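Local coordinates for NS3-like protein (PDB 6M40) that probably unwinds RNA with energy from ribonucleoside triphosphate hydrolysis, as the helicase domain of a flavivirus-like NS3 protein, at residues Ser166-Asn176 / Gly301-Ala312; Ala193-Gly201 / Asp261-Tyr272. All coordinates share one frame; numbering follows the deposited sequence.

Contact 1: residues Ser166-Asn176 / Gly301-Ala312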
loop_
_atom_site.group_PDB
_atom_site.type_symbol
_atom_site.label_atom_id
_atom_site.label_comp_id
_atom_site.label_asym_id
_atom_site.label_seq_id
_atom_site.Cartn_x
_atom_site.Cartn_y
_atom_site.Cartn_z
ATOM N N SER A 166 -16.749 3.023 -10.670
ATOM C CA SER A 166 -15.765 2.435 -11.566
ATOM C C SER A 166 -16.059 2.886 -12.993
ATOM O O SER A 166 -17.052 3.568 -13.258
ATOM C CB SER A 166 -15.760 0.905 -11.451
ATOM O OG SER A 166 -17.056 0.425 -11.147
ATOM N N ASN A 167 -15.177 2.497 -13.919
ATOM C CA ASN A 167 -15.424 2.765 -15.332
ATOM C C ASN A 167 -16.684 2.055 -15.809
ATOM O O ASN A 167 -17.584 2.678 -16.381
ATOM C CB ASN A 167 -14.223 2.330 -16.170
ATOM C CG ASN A 167 -13.035 3.239 -15.991
ATOM O OD1 ASN A 167 -13.168 4.369 -15.526
ATOM N ND2 ASN A 167 -11.861 2.755 -16.367
ATOM N N TYR A 168 -16.753 0.746 -15.597
ATOM C CA TYR A 168 -17.913 -0.067 -15.912
ATOM C C TYR A 168 -18.707 -0.355 -14.648
ATOM O O TYR A 168 -18.167 -0.315 -13.540
ATOM C CB TYR A 168 -17.482 -1.386 -16.564
ATOM C CG TYR A 168 -16.804 -1.218 -17.903
ATOM C CD1 TYR A 168 -15.461 -0.879 -17.983
ATOM C CD2 TYR A 168 -17.507 -1.400 -19.091
ATOM C CE1 TYR A 168 -14.836 -0.719 -19.202
ATOM C CE2 TYR A 168 -16.886 -1.243 -20.320
ATOM C CZ TYR A 168 -15.550 -0.904 -20.366
ATOM O OH TYR A 168 -14.913 -0.742 -21.575
ATOM N N PRO A 169 -19.999 -0.655 -14.768
ATOM C CA PRO A 169 -20.770 -1.020 -13.576
ATOM C C PRO A 169 -20.179 -2.249 -12.899
ATOM O O PRO A 169 -19.500 -3.071 -13.517
ATOM C CB PRO A 169 -22.177 -1.296 -14.125
ATOM C CG PRO A 169 -21.964 -1.619 -15.573
ATOM C CD PRO A 169 -20.807 -0.755 -15.998
ATOM N N ILE A 170 -20.440 -2.354 -11.599
ATOM C CA ILE A 170 -20.069 -3.516 -10.800
ATOM C C ILE A 170 -21.302 -3.959 -10.031
ATOM O O ILE A 170 -22.047 -3.125 -9.503
ATOM C CB ILE A 170 -18.910 -3.202 -9.829
ATOM C CG1 ILE A 170 -17.673 -2.743 -10.601
ATOM C CG2 ILE A 170 -18.585 -4.426 -8.981
ATOM C CD1 ILE A 170 -16.551 -2.245 -9.718
ATOM N N VAL A 171 -21.516 -5.269 -9.965
ATOM C CA VAL A 171 -22.664 -5.844 -9.272
ATOM C C VAL A 171 -22.184 -6.359 -7.923
ATOM O O VAL A 171 -21.251 -7.166 -7.851
ATOM C CB VAL A 171 -23.321 -6.966 -10.099
ATOM C CG1 VAL A 171 -24.454 -7.612 -9.312
ATOM C CG2 VAL A 171 -23.822 -6.415 -11.425
ATOM N N ASP A 172 -22.831 -5.903 -6.857
ATOM C CA ASP A 172 -22.491 -6.303 -5.498
ATOM C C ASP A 172 -23.453 -7.387 -5.038
ATOM O O ASP A 172 -24.670 -7.175 -5.004
ATOM C CB ASP A 172 -22.546 -5.107 -4.551
ATOM C CG ASP A 172 -21.484 -4.088 -4.860
ATOM O OD1 ASP A 172 -20.290 -4.415 -4.695
ATOM O OD2 ASP A 172 -21.841 -2.976 -5.298
ATOM N N ARG A 173 -22.903 -8.540 -4.678
ATOM C CA ARG A 173 -23.676 -9.670 -4.204
ATOM C C ARG A 173 -23.095 -10.121 -2.873
ATOM O O ARG A 173 -22.096 -9.580 -2.391
ATOM C CB ARG A 173 -23.686 -10.797 -5.240
ATOM C CG ARG A 173 -24.346 -10.391 -6.547
ATOM C CD ARG A 173 -24.333 -11.524 -7.548
ATOM N NE ARG A 173 -24.902 -11.134 -8.833
ATOM C CZ ARG A 173 -25.007 -11.948 -9.877
ATOM N NH1 ARG A 173 -24.581 -13.201 -9.788
ATOM N NH2 ARG A 173 -25.536 -11.511 -11.013
ATOM N N VAL A 174 -23.734 -11.121 -2.277
ATOM C CA VAL A 174 -23.436 -11.521 -0.910
ATOM C C VAL A 174 -23.575 -13.029 -0.800
ATOM O O VAL A 174 -24.656 -13.576 -1.054
ATOM C CB VAL A 174 -24.364 -10.826 0.099
ATOM C CG1 VAL A 174 -24.271 -11.503 1.433
ATOM C CG2 VAL A 174 -24.007 -9.349 0.222
ATOM N N TYR A 175 -22.495 -13.697 -0.409
ATOM C CA TYR A 175 -22.504 -15.119 -0.110
ATOM C C TYR A 175 -22.549 -15.312 1.399
ATOM O O TYR A 175 -21.861 -14.612 2.146
ATOM C CB TYR A 175 -21.270 -15.805 -0.700
ATOM C CG TYR A 175 -19.957 -15.356 -0.097
ATOM C CD1 TYR A 175 -19.459 -15.962 1.048
ATOM C CD2 TYR A 175 -19.212 -14.338 -0.675
ATOM C CE1 TYR A 175 -18.272 -15.564 1.602
ATOM C CE2 TYR A 175 -18.012 -13.934 -0.124
ATOM C CZ TYR A 175 -17.544 -14.548 1.017
ATOM O OH TYR A 175 -16.348 -14.157 1.588
ATOM N N ASN A 176 -23.371 -16.262 1.843
ATOM C CA ASN A 176 -23.533 -16.550 3.258
ATOM C C ASN A 176 -22.870 -17.848 3.682
ATOM O O ASN A 176 -22.830 -18.143 4.882
ATOM C CB ASN A 176 -25.027 -16.629 3.611
ATOM C CG ASN A 176 -25.712 -15.274 3.585
ATOM O OD1 ASN A 176 -25.821 -14.600 4.610
ATOM N ND2 ASN A 176 -26.191 -14.876 2.413
ATOM N N GLY A 301 -13.965 -3.412 -12.115
ATOM C CA GLY A 301 -14.772 -2.556 -12.955
ATOM C C GLY A 301 -14.001 -1.734 -13.956
ATOM O O GLY A 301 -14.604 -0.858 -14.579
ATOM N N ARG A 302 -12.704 -1.987 -14.147
ATOM C CA ARG A 302 -11.880 -1.040 -14.891
ATOM C C ARG A 302 -12.056 -1.198 -16.395
ATOM O O ARG A 302 -12.285 -0.212 -17.106
ATOM C CB ARG A 302 -10.405 -1.211 -14.526
ATOM C CG ARG A 302 -10.128 -1.723 -13.121
ATOM C CD ARG A 302 -8.639 -1.997 -12.942
ATOM N NE ARG A 302 -7.841 -0.826 -12.583
ATOM C CZ ARG A 302 -7.768 -0.322 -11.353
ATOM N NH1 ARG A 302 -8.486 -0.856 -10.371
ATOM N NH2 ARG A 302 -6.989 0.725 -11.106
ATOM N N ARG A 303 -11.935 -2.425 -16.903
ATOM C CA ARG A 303 -11.973 -2.682 -18.335
ATOM C C ARG A 303 -13.195 -3.475 -18.771
ATOM O O ARG A 303 -13.344 -3.757 -19.965
ATOM C CB ARG A 303 -10.715 -3.443 -18.773
ATOM C CG ARG A 303 -9.403 -2.753 -18.452
ATOM C CD ARG A 303 -8.287 -3.349 -19.296
ATOM N NE ARG A 303 -7.094 -3.664 -18.518
ATOM C CZ ARG A 303 -6.147 -4.510 -18.913
ATOM N NH1 ARG A 303 -6.254 -5.133 -20.078
ATOM N NH2 ARG A 303 -5.095 -4.736 -18.139
ATOM N N ARG A 304 -14.072 -3.835 -17.843
ATOM C CA ARG A 304 -15.126 -4.793 -18.130
ATOM C C ARG A 304 -16.127 -4.763 -16.994
ATOM O O ARG A 304 -15.754 -4.547 -15.835
ATOM C CB ARG A 304 -14.559 -6.208 -18.265
ATOM C CG ARG A 304 -14.669 -6.818 -19.621
ATOM C CD ARG A 304 -14.663 -8.325 -19.490
ATOM N NE ARG A 304 -13.464 -8.845 -18.837
ATOM C CZ ARG A 304 -12.258 -8.867 -19.397
ATOM N NH1 ARG A 304 -12.083 -8.365 -20.611
ATOM N NH2 ARG A 304 -11.226 -9.378 -18.739
ATOM N N GLU A 305 -17.389 -5.004 -17.326
ATOM C CA GLU A 305 -18.350 -5.348 -16.290
ATOM C C GLU A 305 -17.727 -6.380 -15.359
ATOM O O GLU A 305 -16.912 -7.214 -15.772
ATOM C CB GLU A 305 -19.641 -5.887 -16.905
ATOM C CG GLU A 305 -20.265 -4.950 -17.932
ATOM C CD GLU A 305 -21.592 -4.357 -17.490
ATOM O OE1 GLU A 305 -22.126 -4.762 -16.439
ATOM O OE2 GLU A 305 -22.102 -3.466 -18.200
ATOM N N GLY A 306 -18.076 -6.295 -14.087
ATOM C CA GLY A 306 -17.548 -7.242 -13.127
ATOM C C GLY A 306 -18.460 -7.355 -11.933
ATOM O O GLY A 306 -19.237 -6.444 -11.630
ATOM N N GLY A 307 -18.364 -8.494 -11.257
ATOM C CA GLY A 307 -19.147 -8.766 -10.068
ATOM C C GLY A 307 -18.255 -8.826 -8.844
ATOM O O GLY A 307 -17.081 -9.188 -8.937
ATOM N N TYR A 308 -18.819 -8.456 -7.694
ATOM C CA TYR A 308 -18.086 -8.390 -6.435
ATOM C C TYR A 308 -18.845 -9.165 -5.373
ATOM O O TYR A 308 -19.994 -8.834 -5.062
ATOM C CB TYR A 308 -17.888 -6.938 -5.993
ATOM C CG TYR A 308 -17.182 -6.797 -4.657
ATOM C CD1 TYR A 308 -15.867 -7.208 -4.503
ATOM C CD2 TYR A 308 -17.824 -6.240 -3.555
ATOM C CE1 TYR A 308 -15.216 -7.080 -3.291
ATOM C CE2 TYR A 308 -17.180 -6.108 -2.342
ATOM C CZ TYR A 308 -15.870 -6.531 -2.216
ATOM O OH TYR A 308 -15.213 -6.410 -1.013
ATOM N N TYR A 309 -18.189 -10.169 -4.799
ATOM C CA TYR A 309 -18.784 -11.050 -3.800
ATOM C C TYR A 309 -18.076 -10.842 -2.464
ATOM O O TYR A 309 -16.901 -11.190 -2.317
ATOM C CB TYR A 309 -18.695 -12.503 -4.264
ATOM C CG TYR A 309 -19.391 -12.728 -5.585
ATOM C CD1 TYR A 309 -18.732 -12.520 -6.792
ATOM C CD2 TYR A 309 -20.714 -13.138 -5.625
ATOM C CE1 TYR A 309 -19.378 -12.723 -8.002
ATOM C CE2 TYR A 309 -21.360 -13.341 -6.816
ATOM C CZ TYR A 309 -20.693 -13.134 -8.006
ATOM O OH TYR A 309 -21.361 -13.342 -9.193
ATOM N N ARG A 310 -18.795 -10.268 -1.492
ATOM C CA ARG A 310 -18.374 -10.131 -0.107
ATOM C C ARG A 310 -19.247 -11.014 0.784
ATOM O O ARG A 310 -20.398 -11.295 0.438
ATOM C CB ARG A 310 -18.489 -8.678 0.368
ATOM C CG ARG A 310 -19.905 -8.284 0.761
ATOM C CD ARG A 310 -20.013 -6.823 1.156
ATOM N NE ARG A 310 -21.410 -6.418 1.279
ATOM C CZ ARG A 310 -22.168 -6.037 0.255
ATOM N NH1 ARG A 310 -21.664 -6.011 -0.971
ATOM N NH2 ARG A 310 -23.430 -5.689 0.456
ATOM N N PRO A 311 -18.751 -11.454 1.940
ATOM C CA PRO A 311 -19.596 -12.275 2.817
ATOM C C PRO A 311 -20.683 -11.446 3.484
ATOM O O PRO A 311 -20.468 -10.293 3.862
ATOM C CB PRO A 311 -18.613 -12.846 3.842
ATOM C CG PRO A 311 -17.460 -11.908 3.840
ATOM C CD PRO A 311 -17.375 -11.322 2.456
ATOM N N ALA A 312 -21.868 -12.051 3.606
ATOM C CA ALA A 312 -22.984 -11.393 4.278
ATOM C C ALA A 312 -22.544 -10.814 5.613
ATOM O O ALA A 312 -22.797 -9.642 5.915
ATOM C CB ALA A 312 -24.135 -12.381 4.483
#

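Contact 2: residues Ala193-Gly201 / Asp261-Tyr272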
loop_
_atom_site.group_PDB
_atom_site.type_symbol
_atom_site.label_atom_id
_atom_site.label_comp_id
_atom_site.label_asym_id
_atom_site.label_seq_id
_atom_site.Cartn_x
_atom_site.Cartn_y
_atom_site.Cartn_z
ATOM N N ALA A 193 -14.590 -17.917 -16.391
ATOM C CA ALA A 193 -14.199 -16.517 -16.445
ATOM C C ALA A 193 -12.808 -16.380 -15.837
ATOM O O ALA A 193 -12.224 -17.347 -15.330
ATOM C CB ALA A 193 -15.208 -15.623 -15.711
ATOM N N ARG A 194 -12.269 -15.170 -15.910
ATOM C CA ARG A 194 -11.101 -14.794 -15.129
ATOM C C ARG A 194 -11.583 -14.303 -13.767
ATOM O O ARG A 194 -12.344 -13.335 -13.689
ATOM C CB ARG A 194 -10.307 -13.708 -15.841
ATOM C CG ARG A 194 -9.338 -14.177 -16.924
ATOM C CD ARG A 194 -8.419 -13.007 -17.254
ATOM N NE ARG A 194 -7.287 -13.335 -18.111
ATOM C CZ ARG A 194 -6.460 -12.422 -18.617
ATOM N NH1 ARG A 194 -6.652 -11.137 -18.353
ATOM N NH2 ARG A 194 -5.447 -12.791 -19.387
ATOM N N VAL A 195 -11.150 -14.974 -12.701
ATOM C CA VAL A 195 -11.639 -14.697 -11.357
ATOM C C VAL A 195 -10.452 -14.544 -10.409
ATOM O O VAL A 195 -9.347 -15.023 -10.673
ATOM C CB VAL A 195 -12.613 -15.806 -10.876
ATOM C CG1 VAL A 195 -12.178 -16.382 -9.536
ATOM C CG2 VAL A 195 -14.023 -15.267 -10.802
ATOM N N ALA A 196 -10.691 -13.865 -9.283
ATOM C CA ALA A 196 -9.662 -13.658 -8.270
ATOM C C ALA A 196 -10.247 -13.682 -6.865
ATOM O O ALA A 196 -11.321 -13.124 -6.611
ATOM C CB ALA A 196 -8.929 -12.328 -8.470
ATOM N N VAL A 197 -9.506 -14.289 -5.943
ATOM C CA VAL A 197 -9.907 -14.412 -4.546
ATOM C C VAL A 197 -8.886 -13.691 -3.676
ATOM O O VAL A 197 -7.687 -13.985 -3.743
ATOM C CB VAL A 197 -10.027 -15.887 -4.119
ATOM C CG1 VAL A 197 -10.794 -15.993 -2.806
ATOM C CG2 VAL A 197 -10.696 -16.695 -5.210
ATOM N N PHE A 198 -9.362 -12.766 -2.846
ATOM C CA PHE A 198 -8.509 -12.016 -1.929
ATOM C C PHE A 198 -8.576 -12.666 -0.552
ATOM O O PHE A 198 -9.602 -12.594 0.133
ATOM C CB PHE A 198 -8.924 -10.549 -1.888
ATOM C CG PHE A 198 -8.256 -9.711 -2.943
ATOM C CD1 PHE A 198 -6.910 -9.391 -2.829
ATOM C CD2 PHE A 198 -8.960 -9.242 -4.045
ATOM C CE1 PHE A 198 -6.279 -8.624 -3.791
ATOM C CE2 PHE A 198 -8.328 -8.474 -5.005
ATOM C CZ PHE A 198 -6.992 -8.167 -4.876
ATOM N N VAL A 199 -7.465 -13.278 -0.153
ATOM C CA VAL A 199 -7.367 -14.128 1.031
ATOM C C VAL A 199 -6.425 -13.478 2.042
ATOM O O VAL A 199 -5.418 -12.880 1.644
ATOM C CB VAL A 199 -6.896 -15.535 0.624
ATOM C CG1 VAL A 199 -6.177 -16.228 1.768
ATOM C CG2 VAL A 199 -8.078 -16.360 0.136
ATOM N N PRO A 200 -6.705 -13.556 3.363
ATOM C CA PRO A 200 -5.882 -12.825 4.340
ATOM C C PRO A 200 -4.419 -13.245 4.374
ATOM O O PRO A 200 -3.540 -12.414 4.136
ATOM C CB PRO A 200 -6.571 -13.133 5.681
ATOM C CG PRO A 200 -7.427 -14.346 5.435
ATOM C CD PRO A 200 -7.855 -14.218 4.001
ATOM N N GLY A 201 -4.137 -14.504 4.689
ATOM C CA GLY A 201 -2.762 -14.951 4.773
ATOM C C GLY A 201 -2.427 -16.065 3.809
ATOM O O GLY A 201 -3.319 -16.725 3.271
ATOM N N ASP A 261 -6.387 -8.148 -14.711
ATOM C CA ASP A 261 -7.595 -7.913 -15.501
ATOM C C ASP A 261 -8.490 -9.151 -15.520
ATOM O O ASP A 261 -8.044 -10.230 -15.913
ATOM C CB ASP A 261 -7.227 -7.518 -16.929
ATOM C CG ASP A 261 -8.349 -7.785 -17.909
ATOM O OD1 ASP A 261 -9.415 -7.152 -17.775
ATOM O OD2 ASP A 261 -8.166 -8.629 -18.811
ATOM N N LEU A 262 -9.755 -8.994 -15.130
ATOM C CA LEU A 262 -10.606 -10.157 -14.888
ATOM C C LEU A 262 -12.069 -9.740 -14.763
ATOM O O LEU A 262 -12.410 -8.554 -14.810
ATOM C CB LEU A 262 -10.153 -10.893 -13.631
ATOM C CG LEU A 262 -9.676 -9.971 -12.509
ATOM C CD1 LEU A 262 -10.671 -8.853 -12.215
ATOM C CD2 LEU A 262 -9.407 -10.771 -11.243
ATOM N N ASP A 263 -12.933 -10.745 -14.572
ATOM C CA ASP A 263 -14.374 -10.568 -14.640
ATOM C C ASP A 263 -15.080 -10.586 -13.285
ATOM O O ASP A 263 -16.221 -10.121 -13.206
ATOM C CB ASP A 263 -15.004 -11.660 -15.533
ATOM C CG ASP A 263 -14.406 -11.713 -16.938
ATOM O OD1 ASP A 263 -14.220 -10.652 -17.570
ATOM O OD2 ASP A 263 -14.135 -12.832 -17.424
ATOM N N ALA A 264 -14.456 -11.107 -12.226
ATOM C CA ALA A 264 -15.099 -11.122 -10.913
ATOM C C ALA A 264 -14.057 -11.199 -9.805
ATOM O O ALA A 264 -12.920 -11.624 -10.021
ATOM C CB ALA A 264 -16.084 -12.293 -10.782
ATOM N N VAL A 265 -14.485 -10.822 -8.598
ATOM C CA VAL A 265 -13.633 -10.779 -7.411
ATOM C C VAL A 265 -14.399 -11.356 -6.227
ATOM O O VAL A 265 -15.534 -10.952 -5.962
ATOM C CB VAL A 265 -13.180 -9.339 -7.092
ATOM C CG1 VAL A 265 -12.760 -9.214 -5.633
ATOM C CG2 VAL A 265 -12.055 -8.902 -8.013
ATOM N N PHE A 266 -13.777 -12.283 -5.501
ATOM C CA PHE A 266 -14.346 -12.842 -4.278
ATOM C C PHE A 266 -13.536 -12.356 -3.083
ATOM O O PHE A 266 -12.325 -12.596 -3.011
ATOM C CB PHE A 266 -14.372 -14.368 -4.334
ATOM C CG PHE A 266 -15.363 -14.905 -5.313
ATOM C CD1 PHE A 266 -15.039 -15.017 -6.652
ATOM C CD2 PHE A 266 -16.632 -15.274 -4.899
ATOM C CE1 PHE A 266 -15.957 -15.501 -7.562
ATOM C CE2 PHE A 266 -17.550 -15.760 -5.803
ATOM C CZ PHE A 266 -17.211 -15.873 -7.137
ATOM N N ASP A 267 -14.198 -11.673 -2.151
ATOM C CA ASP A 267 -13.531 -11.002 -1.042
ATOM C C ASP A 267 -13.792 -11.767 0.247
ATOM O O ASP A 267 -14.935 -11.866 0.702
ATOM C CB ASP A 267 -14.006 -9.555 -0.914
ATOM C CG ASP A 267 -12.957 -8.637 -0.289
ATOM O OD1 ASP A 267 -12.076 -9.117 0.463
ATOM O OD2 ASP A 267 -13.016 -7.415 -0.550
ATOM N N THR A 268 -12.727 -12.318 0.826
ATOM C CA THR A 268 -12.786 -12.759 2.215
ATOM C C THR A 268 -13.210 -11.621 3.127
ATOM O O THR A 268 -13.923 -11.831 4.114
ATOM C CB THR A 268 -11.420 -13.266 2.665
ATOM O OG1 THR A 268 -10.833 -14.080 1.647
ATOM C CG2 THR A 268 -11.542 -14.066 3.947
ATOM N N CYS A 269 -12.771 -10.402 2.806
ATOM C CA CYS A 269 -12.949 -9.235 3.664
ATOM C C CYS A 269 -12.181 -9.417 4.978
ATOM O O CYS A 269 -12.676 -9.120 6.069
ATOM C CB CYS A 269 -14.433 -8.953 3.893
ATOM S SG CYS A 269 -15.202 -8.194 2.448
ATOM N N GLN A 270 -10.934 -9.876 4.851
ATOM C CA GLN A 270 -10.080 -10.192 5.989
ATOM C C GLN A 270 -8.614 -10.031 5.586
ATOM O O GLN A 270 -8.241 -10.343 4.449
ATOM C CB GLN A 270 -10.328 -11.623 6.501
ATOM C CG GLN A 270 -11.745 -11.886 7.004
ATOM C CD GLN A 270 -11.876 -13.214 7.738
ATOM O OE1 GLN A 270 -11.162 -14.174 7.448
ATOM N NE2 GLN A 270 -12.785 -13.267 8.702
ATOM N N GLN A 271 -7.786 -9.570 6.527
ATOM C CA GLN A 271 -6.373 -9.341 6.259
ATOM C C GLN A 271 -5.517 -9.828 7.420
ATOM O O GLN A 271 -5.996 -9.991 8.541
ATOM C CB GLN A 271 -6.088 -7.859 6.002
ATOM C CG GLN A 271 -4.696 -7.578 5.444
ATOM C CD GLN A 271 -4.600 -6.184 4.872
ATOM O OE1 GLN A 271 -5.618 -5.550 4.576
ATOM N NE2 GLN A 271 -3.378 -5.695 4.707
ATOM N N TYR A 272 -4.231 -10.034 7.139
ATOM C CA TYR A 272 -3.256 -10.496 8.127
ATOM C C TYR A 272 -2.378 -9.306 8.515
ATOM O O TYR A 272 -1.248 -9.156 8.050
ATOM C CB TYR A 272 -2.425 -11.677 7.571
ATOM C CG TYR A 272 -1.429 -12.265 8.549
ATOM C CD1 TYR A 272 -1.856 -12.964 9.675
ATOM C CD2 TYR A 272 -0.062 -12.136 8.336
ATOM C CE1 TYR A 272 -0.955 -13.501 10.565
ATOM C CE2 TYR A 272 0.855 -12.678 9.225
ATOM C CZ TYR A 272 0.403 -13.360 10.336
ATOM O OH TYR A 272 1.307 -13.900 11.227
#

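Contact 1: residues Ser166-Asn176 / Gly301-Ala312
Strands 170-175 and 306-311 form a parallel pair in the second RecA-like domain of this superfamily 2 helicase; strand 306-311 follows the QRRGRIGR sequence (motif VI), which ends at Gly301 and Arg302. Their backbone bonds alternate from Val171 N to Gly306 O (3.1 Å) through to Ala312 N and Tyr175 O, with a weak step between Arg310 N and Arg173 O.

On the face carrying Val171, Arg173 and Tyr175, the Tyr175 ring lies beside Pro311, whose CA sits 3.7 Å from the ring centroid and over its face in a CH-pi contact. A chi1 of 65°, with CG between the backbone N and the carbonyl carbon, swings the ring there, and OH goes on to bond Asp267 O. Next along, Arg173 extends alongside Tyr309; its CD packs 3.6 Å from CE2, the guanidinium standing perpendicular to the ring.

The other face carries Ile170, Asp172 and Val174. Val174 CG2 rests over the Arg310 guanidinium, 3.7 Å from NH2. Asp172 OD1 lies at the edge of the Tyr308 ring but makes its salt bridge with Arg297.

Ahead of the strands, Asn167 ND2 gives an in-plane N-H to a lone pair of Arg302 O (3.1 Å), while Tyr168 N bonds Gly301 O (2.9 Å) and its ring lies with one face over the Arg304 backbone.

Within this chain, strand 170-175 is outermost in its sheet; strand 306-311 is bonded on its other flank to strand 264-276, and helix 290-297 packs against Ile170 and Tyr308.

Contact 2: residues Ala193-Gly201 / Asp261-Tyr272
Backbone hydrogen bonds set the frame between strands 194-198 and 264-267, which run parallel in the RecA-like sheet. Ala196 is held through both its N and its O, the O receiving Phe266 N at 2.8 Å and the N reaching Ala264 O at 3.2 Å. Phe198 N then bonds Phe266 O (3.0 Å). At the C-terminal end Phe198 O takes Thr268 N (3.2 Å); Thr268 OG1 also points at this oxygen, although its modelled distance is too short to trust. Just before it, Asp267 OD1 accepts Cys269 N in an Asx turn as the chain leaves the strand.

Charge gathers at the opposite end. The extended Arg194 side chain crosses Asp261 at about a right angle, and its NH1 meets both OD2, in a salt bridge of 3.0 Å, and the backbone O of the same residue. Asp261 is poorly ordered, and its OD1, like OD1 of Asp263, pairs with Arg304.

Apolar contacts line both faces. Val195 CG2 touches Ala264 CB (3.6 Å) and lies in plane at the edge of the Phe266 ring, 3.8 Å from CE1. On the face of Ala196 and Phe198, Val265 CG1 approaches the edge of the Phe198 ring. Past the strand ends, Pro200 CD meets Thr268 CG2.

Backbone bonds and apolar packing thus hold the buried middle, whereas the Arg194-Asp261 pair is probably a looser, more solvent-accessible tie.

After the first RecA-like domain the chain enters the second through 166-176, the opening half of contact 1. It then runs through helix 179-189 to 193-201, which opens contact 2. That contact closes at 261-272, after a loop containing strands 222-226 and 246-250. Strand 281-287 and helix 290-297 follow before 301-312 returns to close contact 1, so contact 2 is nested within contact 1. Their centres lie about 11 Å apart, and strands 306-311 and 264-276 are neighbours, joining both pairs in one sheet. Tyr309 stacks on Phe266 across this junction, and Tyr308 OH probably hydrogen-bonds Asp267 OD2.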